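Local structure of metallopeptidase containing co-catalytic metalloactive site (Shewanella denitrificans OS217, 3B2Y) at residues 37-42 with 88-93; 66-71 with 100-105; 183-188 with 239-244. The protein is probably a zinc-dependent metallocarboxypeptidase of the peptidase M14 family, here holding a nickel ion in its metal site. All blocks are in the same frame, centred on the assembly; numbering follows the deposited sequence.

Interaction 1 (37-42 with 88-93)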
loop_
_atom_site.group_PDB
_atom_site.type_symbol
_atom_site.label_atom_id
_atom_site.label_comp_id
_atom_site.label_asym_id
_atom_site.label_seq_id
_atom_site.Cartn_x
_atom_site.Cartn_y
_atom_site.Cartn_z
ATOM N N ASN A 37 -3.605 -19.173 -0.432
ATOM C CA ASN A 37 -4.071 -20.537 -0.241
ATOM C C ASN A 37 -3.584 -21.038 1.132
ATOM O O ASN A 37 -4.351 -21.630 1.886
ATOM C CB ASN A 37 -3.531 -21.453 -1.348
ATOM C CG ASN A 37 -3.655 -22.948 -1.012
ATOM O OD1 ASN A 37 -2.863 -23.498 -0.232
ATOM N ND2 ASN A 37 -4.643 -23.613 -1.612
ATOM N N ARG A 38 -2.308 -20.780 1.424
ATOM C CA ARG A 38 -1.658 -21.322 2.606
ATOM C C ARG A 38 -2.209 -20.666 3.871
ATOM O O ARG A 38 -2.354 -21.302 4.896
ATOM C CB ARG A 38 -0.140 -21.118 2.497
ATOM C CG ARG A 38 0.668 -21.651 3.698
ATOM C CD ARG A 38 2.151 -21.275 3.570
ATOM N NE ARG A 38 2.395 -19.826 3.576
ATOM C CZ ARG A 38 2.487 -19.075 4.675
ATOM N NH1 ARG A 38 2.280 -19.590 5.877
ATOM N NH2 ARG A 38 2.711 -17.778 4.575
ATOM N N LEU A 39 -2.496 -19.372 3.778
ATOM C CA LEU A 39 -2.963 -18.595 4.887
ATOM C C LEU A 39 -4.470 -18.688 5.111
ATOM O O LEU A 39 -4.953 -18.198 6.137
ATOM C CB LEU A 39 -2.532 -17.164 4.724
ATOM C CG LEU A 39 -1.046 -16.906 4.908
ATOM C CD1 LEU A 39 -0.709 -15.497 4.388
ATOM C CD2 LEU A 39 -0.622 -17.092 6.392
ATOM N N GLY A 40 -5.188 -19.335 4.183
ATOM C CA GLY A 40 -6.634 -19.526 4.284
ATOM C C GLY A 40 -7.414 -18.249 4.032
ATOM O O GLY A 40 -8.460 -17.993 4.638
ATOM N N LEU A 41 -6.887 -17.419 3.161
ATOM C CA LEU A 41 -7.515 -16.122 2.917
ATOM C C LEU A 41 -8.579 -16.278 1.805
ATOM O O LEU A 41 -8.434 -17.093 0.913
ATOM C CB LEU A 41 -6.456 -15.089 2.568
ATOM C CG LEU A 41 -5.566 -14.478 3.646
ATOM C CD1 LEU A 41 -4.421 -13.697 3.006
ATOM C CD2 LEU A 41 -6.371 -13.578 4.543
ATOM N N LYS A 42 -9.645 -15.481 1.866
ATOM C CA LYS A 42 -10.728 -15.598 0.905
ATOM C C LYS A 42 -10.585 -14.452 -0.081
ATOM O O LYS A 42 -10.444 -13.300 0.338
ATOM C CB LYS A 42 -12.087 -15.528 1.584
ATOM N N HIS A 88 6.290 -10.525 0.329
ATOM C CA HIS A 88 7.357 -10.851 1.268
ATOM C C HIS A 88 6.784 -10.943 2.694
ATOM O O HIS A 88 7.017 -11.905 3.422
ATOM C CB HIS A 88 8.461 -9.760 1.180
ATOM C CG HIS A 88 9.673 -10.035 2.013
ATOM N ND1 HIS A 88 9.836 -9.495 3.276
ATOM C CD2 HIS A 88 10.767 -10.794 1.784
ATOM C CE1 HIS A 88 10.986 -9.908 3.782
ATOM N NE2 HIS A 88 11.569 -10.699 2.899
ATOM N N PHE A 89 5.909 -9.990 2.996
ATOM C CA PHE A 89 5.219 -9.897 4.274
ATOM C C PHE A 89 4.361 -11.139 4.500
ATOM O O PHE A 89 4.480 -11.774 5.516
ATOM C CB PHE A 89 4.412 -8.617 4.291
ATOM C CG PHE A 89 3.559 -8.450 5.475
ATOM C CD1 PHE A 89 4.126 -8.265 6.707
ATOM C CD2 PHE A 89 2.181 -8.457 5.347
ATOM C CE1 PHE A 89 3.328 -8.115 7.818
ATOM C CE2 PHE A 89 1.377 -8.284 6.460
ATOM C CZ PHE A 89 1.954 -8.115 7.679
ATOM N N LEU A 90 3.570 -11.497 3.513
ATOM C CA LEU A 90 2.708 -12.703 3.524
ATOM C C LEU A 90 3.495 -13.992 3.687
ATOM O O LEU A 90 3.101 -14.906 4.433
ATOM C CB LEU A 90 1.911 -12.795 2.234
ATOM C CG LEU A 90 0.862 -11.705 2.103
ATOM C CD1 LEU A 90 0.055 -11.935 0.861
ATOM C CD2 LEU A 90 -0.025 -11.593 3.337
ATOM N N ARG A 91 4.640 -14.059 3.029
ATOM C CA ARG A 91 5.499 -15.234 3.201
ATOM C C ARG A 91 5.902 -15.438 4.659
ATOM O O ARG A 91 6.094 -16.579 5.069
ATOM C CB ARG A 91 6.731 -15.184 2.277
ATOM C CG ARG A 91 6.396 -15.361 0.819
ATOM C CD ARG A 91 7.530 -15.950 0.026
ATOM N NE ARG A 91 7.138 -16.053 -1.377
ATOM C CZ ARG A 91 7.975 -16.159 -2.412
ATOM N NH1 ARG A 91 9.297 -16.154 -2.243
ATOM N NH2 ARG A 91 7.472 -16.237 -3.639
ATOM N N GLY A 92 6.011 -14.363 5.442
ATOM C CA GLY A 92 6.460 -14.429 6.838
ATOM C C GLY A 92 5.378 -14.763 7.865
ATOM O O GLY A 92 5.688 -15.162 8.975
ATOM N N LEU A 93 4.117 -14.674 7.462
ATOM C CA LEU A 93 2.955 -14.793 8.351
ATOM C C LEU A 93 2.514 -16.246 8.517
ATOM O O LEU A 93 2.657 -17.020 7.608
ATOM C CB LEU A 93 1.775 -14.073 7.694
ATOM C CG LEU A 93 1.861 -12.559 7.561
ATOM C CD1 LEU A 93 0.531 -11.978 7.089
ATOM C CD2 LEU A 93 2.305 -11.946 8.876
#

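Interaction 2 (66-71 with 100-105)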
loop_
_atom_site.group_PDB
_atom_site.type_symbol
_atom_site.label_atom_id
_atom_site.label_comp_id
_atom_site.label_asym_id
_atom_site.label_seq_id
_atom_site.Cartn_x
_atom_site.Cartn_y
_atom_site.Cartn_z
ATOM N N LEU A 66 -12.357 -8.043 17.017
ATOM C CA LEU A 66 -10.960 -7.926 16.547
ATOM C C LEU A 66 -10.841 -6.638 15.722
ATOM O O LEU A 66 -11.815 -6.256 15.081
ATOM C CB LEU A 66 -10.548 -9.126 15.692
ATOM C CG LEU A 66 -10.592 -10.543 16.295
ATOM C CD1 LEU A 66 -10.159 -11.559 15.224
ATOM C CD2 LEU A 66 -9.727 -10.623 17.602
ATOM N N PRO A 67 -9.675 -5.936 15.775
ATOM C CA PRO A 67 -9.588 -4.774 14.930
ATOM C C PRO A 67 -9.562 -5.147 13.446
ATOM O O PRO A 67 -9.146 -6.248 13.064
ATOM C CB PRO A 67 -8.279 -4.109 15.374
ATOM C CG PRO A 67 -7.457 -5.241 15.953
ATOM C CD PRO A 67 -8.449 -6.144 16.569
ATOM N N SER A 68 -10.005 -4.215 12.622
ATOM C CA SER A 68 -10.054 -4.420 11.182
ATOM C C SER A 68 -9.057 -3.467 10.556
ATOM O O SER A 68 -9.163 -2.263 10.703
ATOM C CB SER A 68 -11.448 -4.150 10.617
ATOM O OG SER A 68 -12.424 -5.075 11.112
ATOM N N LEU A 69 -8.099 -4.049 9.846
ATOM C CA LEU A 69 -7.001 -3.311 9.257
ATOM C C LEU A 69 -6.956 -3.712 7.785
ATOM O O LEU A 69 -7.273 -4.873 7.432
ATOM C CB LEU A 69 -5.656 -3.644 9.872
ATOM C CG LEU A 69 -5.462 -3.516 11.367
ATOM C CD1 LEU A 69 -4.021 -3.968 11.693
ATOM C CD2 LEU A 69 -5.743 -2.119 11.873
ATOM N N LEU A 70 -6.620 -2.743 6.976
ATOM C CA LEU A 70 -6.430 -2.865 5.558
ATOM C C LEU A 70 -5.009 -2.463 5.201
ATOM O O LEU A 70 -4.544 -1.414 5.594
ATOM C CB LEU A 70 -7.455 -1.998 4.832
ATOM C CG LEU A 70 -7.362 -1.954 3.295
ATOM C CD1 LEU A 70 -7.603 -3.361 2.715
ATOM C CD2 LEU A 70 -8.383 -0.918 2.744
ATOM N N ILE A 71 -4.343 -3.240 4.348
ATOM C CA ILE A 71 -3.084 -2.838 3.729
ATOM C C ILE A 71 -3.291 -2.940 2.207
ATOM O O ILE A 71 -3.875 -3.919 1.708
ATOM C CB ILE A 71 -1.885 -3.775 4.112
ATOM C CG1 ILE A 71 -1.698 -3.831 5.621
ATOM C CG2 ILE A 71 -0.562 -3.302 3.492
ATOM C CD1 ILE A 71 -0.770 -4.997 6.047
ATOM N N ARG A 100 -6.117 -12.581 15.889
ATOM C CA ARG A 100 -6.143 -11.343 16.646
ATOM C C ARG A 100 -6.487 -10.116 15.841
ATOM O O ARG A 100 -6.680 -9.058 16.421
ATOM C CB ARG A 100 -4.865 -11.159 17.457
ATOM C CG ARG A 100 -3.686 -10.616 16.774
ATOM C CD ARG A 100 -2.634 -10.274 17.851
ATOM N NE ARG A 100 -1.513 -9.608 17.211
ATOM C CZ ARG A 100 -0.585 -10.232 16.491
ATOM N NH1 ARG A 100 -0.567 -11.558 16.402
ATOM N NH2 ARG A 100 0.374 -9.535 15.914
ATOM N N VAL A 101 -6.645 -10.275 14.523
ATOM C CA VAL A 101 -6.937 -9.142 13.647
ATOM C C VAL A 101 -7.707 -9.573 12.413
ATOM O O VAL A 101 -7.450 -10.649 11.834
ATOM C CB VAL A 101 -5.629 -8.373 13.299
ATOM C CG1 VAL A 101 -4.688 -9.267 12.512
ATOM C CG2 VAL A 101 -5.909 -7.031 12.526
ATOM N N ASN A 102 -8.667 -8.755 12.000
ATOM C CA ASN A 102 -9.300 -8.956 10.683
ATOM C C ASN A 102 -8.431 -8.220 9.695
ATOM O O ASN A 102 -8.541 -7.020 9.561
ATOM C CB ASN A 102 -10.718 -8.416 10.690
ATOM C CG ASN A 102 -11.586 -9.082 11.710
ATOM O OD1 ASN A 102 -11.635 -10.320 11.780
ATOM N ND2 ASN A 102 -12.336 -8.273 12.478
ATOM N N LEU A 103 -7.481 -8.901 9.090
ATOM C CA LEU A 103 -6.545 -8.211 8.172
ATOM C C LEU A 103 -7.077 -8.376 6.759
ATOM O O LEU A 103 -7.424 -9.488 6.341
ATOM C CB LEU A 103 -5.113 -8.729 8.295
ATOM C CG LEU A 103 -3.999 -8.057 7.445
ATOM C CD1 LEU A 103 -3.968 -6.535 7.687
ATOM C CD2 LEU A 103 -2.643 -8.601 7.786
ATOM N N SER A 104 -7.245 -7.245 6.091
ATOM C CA SER A 104 -7.626 -7.224 4.671
ATOM C C SER A 104 -6.462 -6.741 3.839
ATOM O O SER A 104 -5.694 -5.919 4.289
ATOM C CB SER A 104 -8.859 -6.371 4.545
ATOM O OG SER A 104 -9.976 -6.980 5.252
ATOM N N LEU A 105 -6.306 -7.304 2.638
ATOM C CA LEU A 105 -5.154 -7.016 1.754
ATOM C C LEU A 105 -5.631 -6.704 0.326
ATOM O O LEU A 105 -6.511 -7.356 -0.185
ATOM C CB LEU A 105 -4.234 -8.222 1.727
ATOM C CG LEU A 105 -3.716 -8.698 3.074
ATOM C CD1 LEU A 105 -3.123 -10.087 2.931
ATOM C CD2 LEU A 105 -2.723 -7.687 3.608
HETATM O O HOH W 1 -13.505 -5.357 13.273
#

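Interaction 3 (183-188 with 239-244)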
loop_
_atom_site.group_PDB
_atom_site.type_symbol
_atom_site.label_atom_id
_atom_site.label_comp_id
_atom_site.label_asym_id
_atom_site.label_seq_id
_atom_site.Cartn_x
_atom_site.Cartn_y
_atom_site.Cartn_z
ATOM N N PHE A 183 -2.101 10.160 9.228
ATOM C CA PHE A 183 -3.370 10.770 9.670
ATOM C C PHE A 183 -3.712 10.155 11.035
ATOM O O PHE A 183 -3.813 8.941 11.174
ATOM C CB PHE A 183 -4.503 10.505 8.664
ATOM C CG PHE A 183 -4.166 10.861 7.207
ATOM C CD1 PHE A 183 -3.317 10.051 6.444
ATOM C CD2 PHE A 183 -4.679 11.981 6.631
ATOM C CE1 PHE A 183 -3.017 10.371 5.135
ATOM C CE2 PHE A 183 -4.373 12.293 5.344
ATOM C CZ PHE A 183 -3.549 11.478 4.598
ATOM N N GLU A 184 -3.831 11.006 12.051
ATOM C CA GLU A 184 -4.347 10.622 13.368
ATOM C C GLU A 184 -5.311 11.704 13.812
ATOM O O GLU A 184 -5.147 12.876 13.429
ATOM C CB GLU A 184 -3.225 10.500 14.419
ATOM C CG GLU A 184 -2.080 9.564 13.980
ATOM C CD GLU A 184 -1.118 9.213 15.108
ATOM O OE1 GLU A 184 -1.559 9.086 16.273
ATOM O OE2 GLU A 184 0.093 9.070 14.835
ATOM N N PRO A 185 -6.289 11.349 14.663
ATOM C CA PRO A 185 -7.210 12.358 15.194
ATOM C C PRO A 185 -6.609 13.086 16.403
ATOM O O PRO A 185 -7.178 13.063 17.485
ATOM C CB PRO A 185 -8.431 11.522 15.593
ATOM C CG PRO A 185 -7.827 10.242 16.087
ATOM C CD PRO A 185 -6.601 10.012 15.185
ATOM N N THR A 186 -5.474 13.738 16.189
ATOM C CA THR A 186 -4.722 14.423 17.223
ATOM C C THR A 186 -4.045 15.600 16.530
ATOM O O THR A 186 -3.966 15.621 15.291
ATOM C CB THR A 186 -3.644 13.482 17.900
ATOM O OG1 THR A 186 -2.683 13.036 16.936
ATOM C CG2 THR A 186 -4.293 12.264 18.553
ATOM N N GLN A 187 -3.554 16.548 17.330
ATOM C CA GLN A 187 -2.820 17.737 16.846
ATOM C C GLN A 187 -1.492 17.391 16.227
ATOM O O GLN A 187 -1.120 17.922 15.166
ATOM C CB GLN A 187 -2.514 18.709 18.014
ATOM C CG GLN A 187 -3.718 19.323 18.654
ATOM C CD GLN A 187 -4.817 19.507 17.662
ATOM O OE1 GLN A 187 -4.689 20.283 16.708
ATOM N NE2 GLN A 187 -5.897 18.746 17.836
ATOM N N THR A 188 -0.789 16.502 16.920
ATOM C CA THR A 188 0.611 16.188 16.676
ATOM C C THR A 188 0.704 14.694 16.393
ATOM O O THR A 188 -0.144 13.933 16.852
ATOM C CB THR A 188 1.463 16.591 17.932
ATOM O OG1 THR A 188 1.748 17.997 17.876
ATOM C CG2 THR A 188 2.797 15.833 18.034
ATOM N N ALA A 239 -11.846 5.744 9.096
ATOM C CA ALA A 239 -10.648 5.018 9.586
ATOM C C ALA A 239 -9.948 5.803 10.691
ATOM O O ALA A 239 -9.623 6.959 10.499
ATOM C CB ALA A 239 -9.664 4.759 8.480
ATOM N N LYS A 240 -9.629 5.121 11.787
ATOM C CA LYS A 240 -9.081 5.736 12.979
ATOM C C LYS A 240 -7.636 6.222 12.815
ATOM O O LYS A 240 -7.231 7.188 13.456
ATOM C CB LYS A 240 -9.206 4.742 14.158
ATOM C CG LYS A 240 -10.658 4.380 14.411
ATOM C CD LYS A 240 -10.841 3.499 15.634
ATOM C CE LYS A 240 -12.322 3.231 15.864
ATOM N NZ LYS A 240 -12.540 2.486 17.117
ATOM N N LEU A 241 -6.876 5.533 11.973
ATOM C CA LEU A 241 -5.462 5.832 11.754
ATOM C C LEU A 241 -5.163 5.421 10.277
ATOM O O LEU A 241 -5.784 4.510 9.707
ATOM C CB LEU A 241 -4.579 5.025 12.714
ATOM C CG LEU A 241 -4.647 5.137 14.222
ATOM C CD1 LEU A 241 -3.855 4.014 14.921
ATOM C CD2 LEU A 241 -4.169 6.513 14.579
ATOM N N ALA A 242 -4.333 6.223 9.625
ATOM C CA ALA A 242 -3.888 5.897 8.293
ATOM C C ALA A 242 -2.476 6.318 8.063
ATOM O O ALA A 242 -2.010 7.330 8.576
ATOM C CB ALA A 242 -4.848 6.486 7.167
ATOM N N ALA A 243 -1.812 5.583 7.192
ATOM C CA ALA A 243 -0.481 6.011 6.758
ATOM C C ALA A 243 -0.227 5.618 5.314
ATOM O O ALA A 243 -0.791 4.695 4.805
ATOM C CB ALA A 243 0.622 5.427 7.670
ATOM N N CYS A 244 0.640 6.373 4.668
ATOM C CA CYS A 244 1.126 6.003 3.347
ATOM C C CYS A 244 2.637 6.041 3.423
ATOM O O CYS A 244 3.215 7.126 3.628
ATOM C CB CYS A 244 0.587 7.005 2.349
ATOM S SG CYS A 244 1.234 6.828 0.684
#

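Interaction 1 (37-42 with 88-93)
Leu-90, late in helix 81-92, meets Leu-39 from helix 25-39: CD2 of Leu-90 lies 4.1 Å from CD1 of Leu-39, the two side chains meeting at a slant. Leu-90 O comes 2.9 Å from Arg-38 NH2, near the guanidinium plane, at an angle too poor for a hydrogen bond. Arg-91 points away from this contact and brings its side chain near Gln-31 and Glu-35. At Leu-93 the chain has left the helix, and its carbonyl becomes the polar anchor. Arg-38 grips Leu-93 O end-on with both terminal nitrogens, NH1 and NH2 each 3.1 Å from that oxygen, which lies in the guanidinium plane. The arginine chain runs extended until a bend at chi3 (63°) turns its end to the carbonyl, while Leu-39 CG lies over one face of the guanidinium, toward the rim. Next to this grip, Leu-39 CD2 packs 4.1 Å from Leu-93 CB. Glu-35 takes Arg-38 NE in a salt bridge, so the cation is held on two sides of its rim. One charged group thus ties the C-terminal ends of two helices together, serving both a carboxylate and a backbone carbonyl beside a leucine-lined seam.

Interaction 2 (66-71 with 100-105)
Two parallel strands of a beta-alpha-beta unit, 68-73 and 102-106, meet at one margin of the mixed central sheet, with helix 81-92 connecting them. Four backbone hydrogen bonds join them: Asn-102 N donates to Pro-67 O (2.8 Å), Leu-69 N to Asn-102 O, Ser-104 N to Leu-69 O (2.7 Å) and Ile-71 N to Ser-104 O. On the face carrying Leu-69, Ile-71, Leu-103 and Leu-105, Leu-69 CD1 meets Val-101 CG2 at 3.7 Å, the side chains crossing at about a right angle. Ile-71 and Leu-105 instead lie side by side, with Ile-71 CB 4.0 Å from Leu-105 CD2; helix 81-92 covers both. With CG anti to its carbonyl carbon (chi1 -60°), Leu-66 lies over the Arg-100 carbonyl, its CD2 3.6 Å from Arg-100 O and its CD1 3.9 Å from Asn-102 OD1. A water bonds to Leu-66 O and weakly to Asn-102 ND2, which also donates to Arg-63 O. Were Leu-66 an alanine, the loss of both methyls would probably uncover Arg-100 O and the OD1 end of the Asn-102 amide. The in-register parallel pairing and helical connection are typical of the beta-alpha-beta crossover in the alpha/beta fold of M14 peptidases.

Interaction 3 (183-188 with 239-244)
Phe-183 and Ala-242 form an antiparallel hydrogen-bonded pair in the mixed central sheet of the M14 fold, where the end of strand 179-183 meets the start of strand 242-248. Phe-183 N donates to Ala-242 O at 2.9 Å, and Ala-242 N returns a bond to Phe-183 O, lying in the carbonyl plane on a lone pair of that oxygen. Both side chains leave the sheet on the same face. With CG anti to its own carbonyl carbon, chi1 (-51°) sets the phenyl ring beside the neighbouring strand, and chi2 (75°) turns it so that Ala-242 O lies at its edge, in the ring plane. Ring atom CD1 is 3.9 Å from Ala-242 CB, which approaches it obliquely. Val-235 of helix 230-236 touches both residues, and Phe-226 meets the Phe-183 ring edge-to-face.

Beyond this pair the next side chains cross at an oblique angle. Leu-241 sends its CD2 branch to the aliphatic part of Glu-184, 3.7 Å from CG, while the extended acid chain continues past that methyl. The carboxylate is held elsewhere: OE2 of Glu-184 accepts from Gly-190 N and is hydrogen-bonded to Ser-193 OG, so the leucine packs along a chain whose polar end is anchored at helix 191-201. Phe-192 of that helix touches both Glu-184 and Leu-241.

Pro-185, at the centre of an inverse gamma turn, carries the chain out of the sheet. Its ring leans on the loop leading into strand 242-248, and its CD comes within 3.4 Å of Lys-240 O.

The apolar parts of interactions 1 and 2, whose centres are 13 Å apart, pack against each other. Leu-90 CD2 of interaction 1 lies 3.5 Å from Leu-105 CD1 of interaction 2, and Phe-89 CE2 comes 3.9 Å from Ile-71 CD1, so helix 81-92 rests directly on the two strands it connects. Interaction 3 belongs to the same sheet as interaction 2 but does not touch it; their nearest atoms are about 7 Å apart, with strand 165-172 between. The side chain of Phe-183 is about 10 Å from that of Glu-246, the predicted proton donor/acceptor. The nickel ion, bound by His-76, Glu-79 and His-170, lies about 12 Å from the side chain of Phe-183 and about 13 Å from that of Ile-71.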